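Local coordinates for protein putative hyaluronoglucosaminidase (Clostridium perfringens, PDB 6PWI) that probably acts as a hexosaminidase of glycoside hydrolase family 84, removing N-acetylhexosamine units from glycans, at residues I64-A67 with T68-R71. Sequence-based numbering, arbitrary orientation.
Sequences IDEA and TKNR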
# COMPACT_ATOMS: atom_id res chain seq x y z
N ILE A 64 -6.90 -26.23 -6.81
CA ILE A 64 -6.40 -25.41 -5.71
C ILE A 64 -4.91 -25.70 -5.50
O ILE A 64 -4.52 -26.86 -5.34
CB ILE A 64 -7.25 -25.66 -4.44
CG1 ILE A 64 -8.75 -25.43 -4.67
CG2 ILE A 64 -6.72 -24.87 -3.25
CD1 ILE A 64 -9.12 -24.11 -5.32
N ASP A 65 -4.07 -24.65 -5.52
CA ASP A 65 -2.62 -24.82 -5.49
C ASP A 65 -2.11 -24.86 -4.05
O ASP A 65 -2.89 -24.66 -3.11
CB ASP A 65 -1.89 -23.79 -6.35
CG ASP A 65 -1.93 -22.34 -5.87
OD1 ASP A 65 -2.22 -22.11 -4.67
OD2 ASP A 65 -1.67 -21.44 -6.70
N GLU A 66 -0.81 -25.12 -3.88
CA GLU A 66 -0.24 -25.35 -2.56
C GLU A 66 -0.34 -24.09 -1.70
O GLU A 66 -0.64 -24.18 -0.51
CB GLU A 66 1.19 -25.89 -2.64
CG GLU A 66 1.26 -27.40 -2.89
CD GLU A 66 0.67 -28.33 -1.84
OE1 GLU A 66 1.08 -28.24 -0.66
OE2 GLU A 66 -0.21 -29.15 -2.20
N ALA A 67 -0.08 -22.93 -2.31
CA ALA A 67 -0.13 -21.66 -1.59
C ALA A 67 -1.52 -21.43 -1.01
O ALA A 67 -1.66 -20.90 0.09
CB ALA A 67 0.31 -20.53 -2.50
N THR A 68 -2.55 -21.86 -1.76
CA THR A 68 -3.94 -21.68 -1.38
C THR A 68 -4.33 -22.66 -0.28
O THR A 68 -5.09 -22.31 0.62
CB THR A 68 -4.83 -21.69 -2.64
OG1 THR A 68 -4.24 -20.80 -3.60
CG2 THR A 68 -6.26 -21.26 -2.39
N LYS A 69 -3.81 -23.90 -0.33
CA LYS A 69 -4.06 -24.84 0.75
C LYS A 69 -3.45 -24.31 2.05
O LYS A 69 -4.13 -24.30 3.08
CB LYS A 69 -3.53 -26.24 0.42
CG LYS A 69 -4.07 -26.87 -0.86
CD LYS A 69 -3.65 -28.32 -1.04
CE LYS A 69 -3.87 -28.83 -2.45
NZ LYS A 69 -3.84 -30.31 -2.54
N ASN A 70 -2.19 -23.87 1.99
CA ASN A 70 -1.45 -23.36 3.14
C ASN A 70 -2.18 -22.18 3.79
O ASN A 70 -2.15 -22.02 5.01
CB ASN A 70 -0.02 -22.98 2.78
CG ASN A 70 0.88 -24.19 2.56
OD1 ASN A 70 0.72 -25.21 3.22
ND2 ASN A 70 1.83 -24.08 1.66
N ARG A 71 -2.84 -21.37 2.95
CA ARG A 71 -3.60 -20.23 3.43
C ARG A 71 -4.77 -20.68 4.30
O ARG A 71 -5.08 -20.04 5.31
CB ARG A 71 -4.03 -19.32 2.28
CG ARG A 71 -4.58 -17.97 2.72
CD ARG A 71 -3.61 -17.14 3.53
NE ARG A 71 -3.68 -15.75 3.10
CZ ARG A 71 -2.98 -14.75 3.63
NH1 ARG A 71 -2.14 -14.98 4.63
NH2 ARG A 71 -3.12 -13.52 3.16
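Asp65 is the N-cap of helix 66-78, and its carboxylate reaches forward to Thr68 in the first turn. With CG set between the backbone N and the carbonyl carbon (chi1 69°), Asp65 OD1 is brought to the first-turn N-H and hydroxyl of Thr68 and accepts two bonds: from Thr68 N at 2.9 Å, arriving nearly along the C-O axis, and from Thr68 OG1 at 2.6 Å, which comes in from above the carboxylate plane. The other oxygen, OD2, forms a salt bridge with Lys248, just before strand 250-255 of the (beta/alpha)8 barrel, so the cap also touches the neighbouring domain. On the buried side, Thr68 directs its methyl onto Ile64, CG2 to CG2 at 3.7 Å, the two side chains crossing at about a right angle. Ile64 also rests on Ile98 and Ile100 of strand 94-100, while Thr68 packs on Phe148 and Ile151 of helix 144-158; these contacts seat the first turn between that strand and that helix, helix 66-78 being the helix of the beta-alpha-beta unit with strands 55-60 and 82-85. The backbone ladder begins here: Lys69 N bonds to Asp65 O, and Asn70 N reaches Glu66 O at 3.0 Å. The outer side is much looser. Lys69 runs extended back past the helix start, its CE 3.6 Å from Ile64 O, and the bent Glu66 meets it in a long salt bridge, OE2 to NZ 3.8 Å.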